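Local coordinates for protein putative hydrolase (Acinetobacter sp. NBRC 100985, PDB 4XUK) that probably hydrolyses organophosphate triesters, and perhaps lactones, with a two-zinc centre of the metallo-beta-lactamase type, at residues A123-N134 / P170-K181; Q8-I16 / L206-F215. The protein carries 2 engineered substitutions. All coordinates share one frame; numbering follows the deposited sequence.

Contact 1 of 2, residues A123-N134 / P170-K181; sequences ANFPNATVYVSN and PYQAKQRFKTYK
Tyr171 OH is held by two backbone groups: it accepts the N-H of Phe125 at 3.0 Å from that N, with 146° at the hydrogen, and bonds to the carbonyl O of Ile117. The ring behind it is packed by residues leading into strand 129-133 and by the strand itself. Val130 CG2 sits over one face, 3.8 Å from the centroid of the Tyr171 ring in a CH-pi contact, while Ala128 O lies in the ring plane at an edge and Ala123 CB presses near CZ. Val130 serves two aromatic rings, because chi1 of 174° sends CG1 anti to the backbone N and leaves CG2 for Tyr171; CG1 then meets Phe177 CD1 at 3.8 Å. Farther along the strand, Val132 CG1 reaches CZ of the same Phe177 ring at 3.7 Å. The helix bearing Tyr171 ends in a Schellman motif with Gln175 as C-prime residue, and the chain enters strand 177-180 parallel to strand 129-133, completing a beta-alpha-beta crossover. Lys178 N gives the shortest backbone bond of the pair, 2.7 Å to Val130 O, and Asn134 N closes the series on Tyr180 O. On the sheet face away from the valines, the Tyr131 ring takes Lys178 CB over one face. Tyr180 CG lies between its own backbone N and carbonyl carbon (chi1 61°), a turn that lays the ring over Ser133, whose CA is 3.7 Å from the centroid of the Tyr180 ring; Tyr180 OH bonds onward to Tyr204 OH. Ser133 OG caps Glu136 N at the start of helix 134-141 and also bonds to Gly200 O. Beside the turn at Phe125-Ala128, Arg176 NH1 makes a weak 3.0 Å bond to Asn127 O, and Ala128 O lies over one guanidinium face.

Contact 2 of 2, residues Q8-I16 / L206-F215; sequences QYQAGDVQI and LKTKGESIVF
Two tight hairpins, turning through Gly12-Asp13 (type II') and Lys209-Gly210 (type II), face each other without sharing a backbone bond; strands 8-11 and 211-215 pass 9.3 Å apart at 138°, so side chains alone join them. Tyr9 OH donates to Glu211 OE2 over a short 2.5 Å, approaching on the syn side of the carboxylate, with ring and carboxylate planes turned 79° to each other. The glutamate chain is extended, with CG anti to the backbone N (chi1 -180°), and carries the carboxylate across the gap to meet the edge of the Tyr9 ring head on. Thr260 OG1 also bonds to Glu211 OE2, while a water links OE1 to Gln10 O, so both carboxylate oxygens are engaged and the group's rotation is restricted. Next to this polar pair the contact becomes hydrocarbon. Ile213 CD1 packs on Ala11 CB at 3.7 Å and meets Ile16 CD1 tip to tip, and Ile16 CD1 also touches Phe215 CZ at 3.7 Å. Val14 divides its branches: CG1 points to Leu206 CD1, 4.0 Å away, and CG2 to Thr208 CG2. Thr208 OG1 itself bonds to Glu211 O, which also accepts Thr208 N, bracing the second hairpin. Between the exposed turns Lys209 NZ and Asp13 OD2 form a salt bridge of 2.9 Å, the ammonium standing above the carboxylate plane. This is sheet-on-sheet packing in the alpha-beta/beta-alpha sandwich of the metallo-beta-lactamase fold: Val63 of strand 54-64 touches Val14, Leu206 and Phe215 and continues the apolar layer, Phe189 of strand 189-193 adds to it, and strand 260-262 flanks strand 211-215.

In the fold
The contacts lie at opposite margins of one seven-stranded mixed sheet: contact 1 pairs strand 129-133 with the outermost strand 177-180, whereas contact 2 contains the other outermost strand, 6-11, and sets that margin against the second sheet. Their centres are 24 Å apart and their nearest atoms about 9 Å, without touching. Both segments of contact 1 fall between the two segments of contact 2 in the sequence, and contact 2 joins the N-terminal hairpin to strands 202-208 and 211-215. Contact 1 thus builds within a sheet and contact 2 between sheets. Both stand back from the zinc pair, whose ligand Asp218 follows shortly after strand 211-215.

Contact 1 of 2, residues A123-N134 / P170-K181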
loop_
_atom_site.group_PDB
_atom_site.type_symbol
_atom_site.label_atom_id
_atom_site.label_comp_id
_atom_site.label_asym_id
_atom_site.label_seq_id
_atom_site.Cartn_x
_atom_site.Cartn_y
_atom_site.Cartn_z
ATOM N N ALA A 123 23.742 -9.707 20.172
ATOM C CA ALA A 123 22.819 -10.281 19.197
ATOM C C ALA A 123 21.388 -9.912 19.536
ATOM O O ALA A 123 20.999 -9.915 20.713
ATOM C CB ALA A 123 22.976 -11.809 19.127
ATOM N N ASN A 124 20.615 -9.556 18.516
ATOM C CA ASN A 124 19.187 -9.396 18.717
ATOM C C ASN A 124 18.477 -10.734 18.622
ATOM O O ASN A 124 17.383 -10.875 19.141
ATOM C CB ASN A 124 18.577 -8.439 17.690
ATOM C CG ASN A 124 18.794 -6.982 18.037
ATOM O OD1 ASN A 124 18.880 -6.610 19.204
ATOM N ND2 ASN A 124 18.860 -6.142 17.015
ATOM N N PHE A 125 19.088 -11.707 17.949
ATOM C CA PHE A 125 18.408 -12.971 17.700
ATOM C C PHE A 125 19.216 -14.159 18.241
ATOM O O PHE A 125 19.946 -14.821 17.500
ATOM C CB PHE A 125 18.095 -13.094 16.208
ATOM C CG PHE A 125 17.317 -11.913 15.673
ATOM C CD1 PHE A 125 15.943 -11.841 15.849
ATOM C CD2 PHE A 125 17.962 -10.859 15.043
ATOM C CE1 PHE A 125 15.214 -10.749 15.387
ATOM C CE2 PHE A 125 17.242 -9.761 14.580
ATOM C CZ PHE A 125 15.864 -9.710 14.752
ATOM N N PRO A 126 19.061 -14.438 19.544
ATOM C CA PRO A 126 19.974 -15.323 20.279
ATOM C C PRO A 126 19.948 -16.786 19.827
ATOM O O PRO A 126 20.916 -17.493 20.089
ATOM C CB PRO A 126 19.501 -15.190 21.736
ATOM C CG PRO A 126 18.092 -14.763 21.650
ATOM C CD PRO A 126 17.963 -13.936 20.395
ATOM N N ASN A 127 18.896 -17.217 19.135
ATOM C CA ASN A 127 18.808 -18.600 18.665
ATOM C C ASN A 127 18.991 -18.758 17.157
ATOM O O ASN A 127 18.755 -19.832 16.599
ATOM C CB ASN A 127 17.473 -19.196 19.088
ATOM C CG ASN A 127 17.294 -19.169 20.580
ATOM O OD1 ASN A 127 18.204 -19.535 21.318
ATOM N ND2 ASN A 127 16.143 -18.701 21.038
ATOM N N ALA A 128 19.427 -17.689 16.506
ATOM C CA ALA A 128 19.497 -17.674 15.055
ATOM C C ALA A 128 20.908 -17.886 14.536
ATOM O O ALA A 128 21.892 -17.392 15.111
ATOM C CB ALA A 128 18.955 -16.353 14.515
ATOM N N THR A 129 21.009 -18.598 13.426
ATOM C CA THR A 129 22.244 -18.547 12.677
ATOM C C THR A 129 22.075 -17.751 11.386
ATOM O O THR A 129 21.049 -17.831 10.680
ATOM C CB THR A 129 22.913 -19.939 12.509
ATOM O OG1 THR A 129 23.417 -20.117 11.174
ATOM C CG2 THR A 129 21.964 -21.011 12.872
ATOM N N VAL A 130 23.095 -16.944 11.136
ATOM C CA VAL A 130 23.100 -15.952 10.081
ATOM C C VAL A 130 23.878 -16.508 8.893
ATOM O O VAL A 130 24.992 -17.049 9.064
ATOM C CB VAL A 130 23.757 -14.653 10.596
ATOM C CG1 VAL A 130 23.910 -13.641 9.481
ATOM C CG2 VAL A 130 22.949 -14.070 11.756
ATOM N N TYR A 131 23.274 -16.404 7.708
ATOM C CA TYR A 131 23.897 -16.831 6.448
ATOM C C TYR A 131 24.052 -15.670 5.481
ATOM O O TYR A 131 23.164 -14.812 5.371
ATOM C CB TYR A 131 23.018 -17.847 5.725
ATOM C CG TYR A 131 22.930 -19.199 6.368
ATOM C CD1 TYR A 131 22.082 -19.426 7.445
ATOM C CD2 TYR A 131 23.667 -20.261 5.872
ATOM C CE1 TYR A 131 21.994 -20.688 8.031
ATOM C CE2 TYR A 131 23.590 -21.519 6.449
ATOM C CZ TYR A 131 22.748 -21.723 7.518
ATOM O OH TYR A 131 22.677 -22.977 8.082
ATOM N N VAL A 132 25.148 -15.683 4.733
ATOM C CA VAL A 132 25.351 -14.733 3.640
ATOM C C VAL A 132 26.255 -15.461 2.637
ATOM O O VAL A 132 26.911 -16.452 3.000
ATOM C CB VAL A 132 26.002 -13.433 4.171
ATOM C CG1 VAL A 132 27.452 -13.703 4.590
ATOM C CG2 VAL A 132 25.900 -12.302 3.150
ATOM N N SER A 133 26.289 -15.019 1.383
ATOM C CA SER A 133 27.050 -15.772 0.389
ATOM C C SER A 133 28.559 -15.721 0.648
ATOM O O SER A 133 29.080 -14.740 1.191
ATOM C CB SER A 133 26.750 -15.288 -1.027
ATOM O OG SER A 133 27.537 -14.157 -1.354
ATOM N N ASN A 134 29.226 -16.780 0.252
ATOM C CA ASN A 134 30.672 -16.872 0.246
ATOM C C ASN A 134 31.357 -15.674 -0.408
ATOM O O ASN A 134 32.214 -15.071 0.151
ATOM C CB ASN A 134 31.137 -18.194 -0.399
ATOM C CG ASN A 134 30.647 -18.376 -1.849
ATOM O OD1 ASN A 134 29.699 -17.779 -2.295
ATOM N ND2 ASN A 134 31.309 -19.236 -2.562
ATOM N N PRO A 170 29.027 -10.952 17.387
ATOM C CA PRO A 170 28.319 -11.775 18.374
ATOM C C PRO A 170 27.884 -13.121 17.804
ATOM O O PRO A 170 27.752 -14.080 18.567
ATOM C CB PRO A 170 27.077 -10.937 18.704
ATOM C CG PRO A 170 27.443 -9.548 18.369
ATOM C CD PRO A 170 28.343 -9.660 17.175
ATOM N N TYR A 171 27.650 -13.201 16.496
ATOM C CA TYR A 171 27.227 -14.469 15.912
ATOM C C TYR A 171 28.424 -15.368 15.608
ATOM O O TYR A 171 28.362 -16.579 15.834
ATOM C CB TYR A 171 26.356 -14.247 14.670
ATOM C CG TYR A 171 25.034 -13.603 15.004
ATOM C CD1 TYR A 171 24.935 -12.222 15.185
ATOM C CD2 TYR A 171 23.889 -14.371 15.173
ATOM C CE1 TYR A 171 23.715 -11.622 15.515
ATOM C CE2 TYR A 171 22.665 -13.780 15.489
ATOM C CZ TYR A 171 22.589 -12.409 15.663
ATOM O OH TYR A 171 21.376 -11.821 15.990
ATOM N N GLN A 172 29.508 -14.779 15.107
ATOM C CA GLN A 172 30.769 -15.512 14.954
ATOM C C GLN A 172 31.224 -16.130 16.275
ATOM O O GLN A 172 31.650 -17.290 16.320
ATOM C CB GLN A 172 31.855 -14.592 14.399
ATOM C CG GLN A 172 31.693 -14.244 12.909
ATOM C CD GLN A 172 32.716 -13.216 12.466
ATOM O OE1 GLN A 172 32.948 -12.219 13.159
ATOM N NE2 GLN A 172 33.358 -13.466 11.331
ATOM N N ALA A 173 31.123 -15.357 17.354
ATOM C CA ALA A 173 31.481 -15.850 18.687
ATOM C C ALA A 173 30.711 -17.117 19.095
ATOM O O ALA A 173 31.228 -17.941 19.854
ATOM C CB ALA A 173 31.285 -14.765 19.714
ATOM N N LYS A 174 29.483 -17.266 18.601
ATOM C CA LYS A 174 28.669 -18.441 18.910
ATOM C C LYS A 174 28.715 -19.489 17.807
ATOM O O LYS A 174 27.961 -20.469 17.857
ATOM C CB LYS A 174 27.209 -18.036 19.141
ATOM C CG LYS A 174 26.976 -17.219 20.412
ATOM C CD LYS A 174 26.207 -18.028 21.440
ATOM C CE LYS A 174 25.754 -17.154 22.604
ATOM N NZ LYS A 174 24.671 -17.813 23.396
ATOM N N GLN A 175 29.588 -19.283 16.821
ATOM C CA GLN A 175 29.717 -20.197 15.677
ATOM C C GLN A 175 28.395 -20.275 14.906
ATOM O O GLN A 175 28.006 -21.339 14.404
ATOM C CB GLN A 175 30.182 -21.600 16.121
ATOM C CG GLN A 175 31.370 -21.557 17.094
ATOM C CD GLN A 175 32.058 -22.905 17.270
ATOM O OE1 GLN A 175 31.437 -23.967 17.136
ATOM N NE2 GLN A 175 33.349 -22.863 17.581
ATOM N N ARG A 176 27.720 -19.146 14.841
ATOM C CA ARG A 176 26.453 -19.014 14.133
ATOM C C ARG A 176 26.444 -17.947 13.026
ATOM O O ARG A 176 25.436 -17.364 12.708
ATOM C CB ARG A 176 25.302 -18.800 15.103
ATOM C CG ARG A 176 25.236 -19.796 16.227
ATOM C CD ARG A 176 24.294 -20.916 15.925
ATOM N NE ARG A 176 23.351 -20.967 16.978
ATOM C CZ ARG A 176 22.039 -21.052 16.895
ATOM N NH1 ARG A 176 21.355 -21.133 15.784
ATOM N NH2 ARG A 176 21.425 -21.039 18.004
ATOM N N PHE A 177 27.598 -17.722 12.445
ATOM C CA PHE A 177 27.687 -16.929 11.221
ATOM C C PHE A 177 28.259 -17.832 10.138
ATOM O O PHE A 177 29.395 -18.316 10.248
ATOM C CB PHE A 177 28.579 -15.712 11.436
ATOM C CG PHE A 177 28.734 -14.856 10.214
ATOM C CD1 PHE A 177 27.726 -13.984 9.833
ATOM C CD2 PHE A 177 29.885 -14.931 9.445
ATOM C CE1 PHE A 177 27.871 -13.193 8.702
ATOM C CE2 PHE A 177 30.032 -14.152 8.318
ATOM C CZ PHE A 177 29.029 -13.284 7.949
ATOM N N LYS A 178 27.473 -18.060 9.093
ATOM C CA LYS A 178 27.792 -19.083 8.113
ATOM C C LYS A 178 27.826 -18.464 6.724
ATOM O O LYS A 178 27.149 -17.464 6.467
ATOM C CB LYS A 178 26.724 -20.178 8.142
ATOM C CG LYS A 178 26.451 -20.773 9.514
ATOM C CD LYS A 178 27.671 -21.511 10.042
ATOM C CE LYS A 178 27.337 -22.331 11.280
ATOM N NZ LYS A 178 28.506 -23.164 11.689
ATOM N N THR A 179 28.614 -19.051 5.830
ATOM C CA THR A 179 28.547 -18.674 4.420
ATOM C C THR A 179 28.103 -19.862 3.572
ATOM O O THR A 179 28.189 -21.012 4.015
ATOM C CB THR A 179 29.874 -18.078 3.901
ATOM O OG1 THR A 179 30.893 -19.080 3.883
ATOM C CG2 THR A 179 30.318 -16.924 4.794
ATOM N N TYR A 180 27.605 -19.581 2.367
ATOM C CA TYR A 180 27.126 -20.633 1.470
ATOM C C TYR A 180 27.632 -20.410 0.052
ATOM O O TYR A 180 28.140 -19.331 -0.283
ATOM C CB TYR A 180 25.590 -20.706 1.456
ATOM C CG TYR A 180 24.930 -19.430 0.975
ATOM C CD1 TYR A 180 24.864 -19.124 -0.383
ATOM C CD2 TYR A 180 24.384 -18.526 1.876
ATOM C CE1 TYR A 180 24.283 -17.961 -0.824
ATOM C CE2 TYR A 180 23.786 -17.351 1.441
ATOM C CZ TYR A 180 23.741 -17.081 0.090
ATOM O OH TYR A 180 23.159 -15.916 -0.363
ATOM N N LYS A 181 27.426 -21.390 -0.793
ATOM C CA LYS A 181 27.751 -21.280 -2.191
ATOM C C LYS A 181 26.533 -21.524 -3.060
ATOM O O LYS A 181 25.603 -22.118 -2.631
ATOM C CB LYS A 181 28.839 -22.286 -2.522
ATOM C CG LYS A 181 30.208 -21.791 -2.200
ATOM C CD LYS A 181 30.519 -20.465 -2.920
ATOM C CE LYS A 181 29.993 -20.433 -4.362
ATOM N NZ LYS A 181 29.060 -19.321 -4.616
HETATM O O HOH W 1 19.492 -21.950 19.362
HETATM O O HOH W 2 24.688 -12.966 -0.005
#

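Contact 2 of 2, residues Q8-I16 / L206-F215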
loop_
_atom_site.group_PDB
_atom_site.type_symbol
_atom_site.label_atom_id
_atom_site.label_comp_id
_atom_site.label_asym_id
_atom_site.label_seq_id
_atom_site.Cartn_x
_atom_site.Cartn_y
_atom_site.Cartn_z
ATOM N N GLN A 8 1.026 -8.716 7.300
ATOM C CA GLN A 8 1.051 -10.166 7.154
ATOM C C GLN A 8 0.576 -10.586 5.774
ATOM O O GLN A 8 -0.573 -10.333 5.408
ATOM C CB GLN A 8 0.160 -10.843 8.213
ATOM C CG GLN A 8 0.470 -10.466 9.668
ATOM C CD GLN A 8 1.777 -11.041 10.192
ATOM O OE1 GLN A 8 2.596 -11.576 9.439
ATOM N NE2 GLN A 8 1.974 -10.935 11.507
ATOM N N TYR A 9 1.456 -11.235 5.017
ATOM C CA TYR A 9 1.099 -11.772 3.703
ATOM C C TYR A 9 1.042 -13.295 3.785
ATOM O O TYR A 9 1.996 -13.930 4.230
ATOM C CB TYR A 9 2.118 -11.327 2.637
ATOM C CG TYR A 9 1.834 -11.898 1.266
ATOM C CD1 TYR A 9 0.843 -11.354 0.460
ATOM C CD2 TYR A 9 2.544 -12.992 0.782
ATOM C CE1 TYR A 9 0.567 -11.878 -0.791
ATOM C CE2 TYR A 9 2.275 -13.520 -0.468
ATOM C CZ TYR A 9 1.282 -12.953 -1.247
ATOM O OH TYR A 9 1.005 -13.473 -2.489
ATOM N N GLN A 10 -0.080 -13.881 3.375
ATOM C CA GLN A 10 -0.235 -15.331 3.447
ATOM C C GLN A 10 0.005 -15.992 2.093
ATOM O O GLN A 10 -0.622 -15.634 1.091
ATOM C CB GLN A 10 -1.627 -15.707 3.964
ATOM C CG GLN A 10 -1.751 -17.177 4.383
ATOM C CD GLN A 10 -1.134 -17.454 5.746
ATOM O OE1 GLN A 10 -1.026 -16.556 6.585
ATOM N NE2 GLN A 10 -0.724 -18.704 5.973
ATOM N N ALA A 11 0.914 -16.958 2.074
ATOM C CA ALA A 11 1.179 -17.723 0.866
ATOM C C ALA A 11 0.919 -19.185 1.175
ATOM O O ALA A 11 1.841 -19.930 1.517
ATOM C CB ALA A 11 2.607 -17.519 0.413
ATOM N N GLY A 12 -0.342 -19.592 1.065
ATOM C CA GLY A 12 -0.713 -20.956 1.395
ATOM C C GLY A 12 -0.469 -21.224 2.865
ATOM O O GLY A 12 -1.042 -20.546 3.721
ATOM N N ASP A 13 0.395 -22.192 3.162
ATOM C CA ASP A 13 0.728 -22.527 4.546
ATOM C C ASP A 13 1.797 -21.624 5.164
ATOM O O ASP A 13 2.173 -21.800 6.326
ATOM C CB ASP A 13 1.185 -23.983 4.642
ATOM C CG ASP A 13 0.043 -24.961 4.473
ATOM O OD1 ASP A 13 -1.122 -24.566 4.701
ATOM O OD2 ASP A 13 0.310 -26.129 4.116
ATOM N N VAL A 14 2.283 -20.657 4.398
ATOM C CA VAL A 14 3.394 -19.837 4.864
ATOM C C VAL A 14 2.936 -18.413 5.132
ATOM O O VAL A 14 2.183 -17.836 4.349
ATOM C CB VAL A 14 4.530 -19.830 3.828
ATOM C CG1 VAL A 14 5.715 -18.978 4.305
ATOM C CG2 VAL A 14 4.963 -21.251 3.536
ATOM N N GLN A 15 3.372 -17.851 6.251
ATOM C CA GLN A 15 3.083 -16.454 6.532
ATOM C C GLN A 15 4.374 -15.671 6.412
ATOM O O GLN A 15 5.389 -16.027 7.022
ATOM C CB GLN A 15 2.493 -16.275 7.934
ATOM C CG GLN A 15 2.212 -14.821 8.282
ATOM C CD GLN A 15 1.577 -14.637 9.655
ATOM O OE1 GLN A 15 2.169 -14.968 10.679
ATOM N NE2 GLN A 15 0.364 -14.098 9.676
ATOM N N ILE A 16 4.342 -14.633 5.586
ATOM C CA ILE A 16 5.464 -13.720 5.462
ATOM C C ILE A 16 5.066 -12.397 6.109
ATOM O O ILE A 16 4.019 -11.838 5.798
ATOM C CB ILE A 16 5.830 -13.490 3.986
ATOM C CG1 ILE A 16 6.265 -14.815 3.357
ATOM C CG2 ILE A 16 6.931 -12.438 3.871
ATOM C CD1 ILE A 16 6.333 -14.809 1.839
ATOM N N LEU A 206 11.593 -18.825 -2.367
ATOM C CA LEU A 206 10.795 -19.745 -1.564
ATOM C C LEU A 206 9.674 -20.259 -2.449
ATOM O O LEU A 206 8.809 -19.490 -2.864
ATOM C CB LEU A 206 10.163 -19.004 -0.379
ATOM C CG LEU A 206 9.838 -19.702 0.957
ATOM C CD1 LEU A 206 8.457 -19.327 1.479
ATOM C CD2 LEU A 206 10.011 -21.207 0.908
ATOM N N LYS A 207 9.683 -21.548 -2.755
ATOM C CA LYS A 207 8.562 -22.130 -3.494
ATOM C C LYS A 207 7.575 -22.800 -2.546
ATOM O O LYS A 207 7.927 -23.711 -1.796
ATOM C CB LYS A 207 9.053 -23.104 -4.570
ATOM C CG LYS A 207 10.025 -22.462 -5.558
ATOM C CD LYS A 207 10.408 -23.404 -6.697
ATOM C CE LYS A 207 11.706 -22.959 -7.374
ATOM N NZ LYS A 207 12.916 -23.268 -6.544
ATOM N N THR A 208 6.337 -22.321 -2.567
ATOM C CA THR A 208 5.279 -22.924 -1.779
ATOM C C THR A 208 4.266 -23.534 -2.737
ATOM O O THR A 208 4.431 -23.466 -3.958
ATOM C CB THR A 208 4.579 -21.877 -0.908
ATOM O OG1 THR A 208 3.783 -21.021 -1.739
ATOM C CG2 THR A 208 5.611 -21.024 -0.172
ATOM N N LYS A 209 3.227 -24.145 -2.183
ATOM C CA LYS A 209 2.157 -24.707 -2.998
ATOM C C LYS A 209 1.466 -23.625 -3.820
ATOM O O LYS A 209 0.812 -22.736 -3.273
ATOM C CB LYS A 209 1.141 -25.419 -2.107
ATOM C CG LYS A 209 0.780 -24.644 -0.845
ATOM C CD LYS A 209 1.519 -25.177 0.373
ATOM C CE LYS A 209 0.887 -26.465 0.892
ATOM N NZ LYS A 209 1.778 -27.166 1.857
ATOM N N GLY A 210 1.634 -23.689 -5.138
ATOM C CA GLY A 210 0.973 -22.753 -6.034
ATOM C C GLY A 210 1.496 -21.319 -6.061
ATOM O O GLY A 210 0.869 -20.446 -6.670
ATOM N N GLU A 211 2.637 -21.064 -5.422
ATOM C CA GLU A 211 3.185 -19.702 -5.395
ATOM C C GLU A 211 4.688 -19.698 -5.150
ATOM O O GLU A 211 5.182 -20.377 -4.247
ATOM C CB GLU A 211 2.477 -18.861 -4.324
ATOM C CG GLU A 211 2.972 -17.429 -4.220
ATOM C CD GLU A 211 2.106 -16.593 -3.297
ATOM O OE1 GLU A 211 1.060 -17.092 -2.839
ATOM O OE2 GLU A 211 2.465 -15.434 -3.021
ATOM N N SER A 212 5.416 -18.950 -5.977
ATOM C CA SER A 212 6.831 -18.711 -5.739
ATOM C C SER A 212 7.010 -17.279 -5.258
ATOM O O SER A 212 6.446 -16.345 -5.843
ATOM C CB SER A 212 7.652 -18.940 -7.014
ATOM O OG SER A 212 7.706 -20.314 -7.357
ATOM N N ILE A 213 7.794 -17.113 -4.196
ATOM C CA ILE A 213 8.104 -15.792 -3.659
ATOM C C ILE A 213 9.595 -15.557 -3.776
ATOM O O ILE A 213 10.391 -16.381 -3.310
ATOM C CB ILE A 213 7.709 -15.687 -2.179
ATOM C CG1 ILE A 213 6.222 -15.992 -2.007
ATOM C CG2 ILE A 213 8.041 -14.303 -1.636
ATOM C CD1 ILE A 213 5.953 -17.146 -1.067
ATOM N N VAL A 214 9.989 -14.458 -4.423
ATOM C CA VAL A 214 11.409 -14.129 -4.482
ATOM C C VAL A 214 11.719 -12.937 -3.586
ATOM O O VAL A 214 11.124 -11.868 -3.721
ATOM C CB VAL A 214 11.907 -13.865 -5.921
ATOM C CG1 VAL A 214 13.420 -13.675 -5.921
ATOM C CG2 VAL A 214 11.518 -15.034 -6.843
ATOM N N PHE A 215 12.638 -13.135 -2.651
ATOM C CA PHE A 215 13.077 -12.042 -1.813
ATOM C C PHE A 215 14.290 -11.475 -2.527
ATOM O O PHE A 215 15.385 -12.036 -2.445
ATOM C CB PHE A 215 13.404 -12.564 -0.412
ATOM C CG PHE A 215 12.213 -13.179 0.287
ATOM C CD1 PHE A 215 11.794 -14.473 -0.017
ATOM C CD2 PHE A 215 11.490 -12.451 1.217
ATOM C CE1 PHE A 215 10.684 -15.024 0.603
ATOM C CE2 PHE A 215 10.373 -13.004 1.843
ATOM C CZ PHE A 215 9.979 -14.289 1.537
HETATM O O HOH W 3 -1.074 -15.890 -1.712
#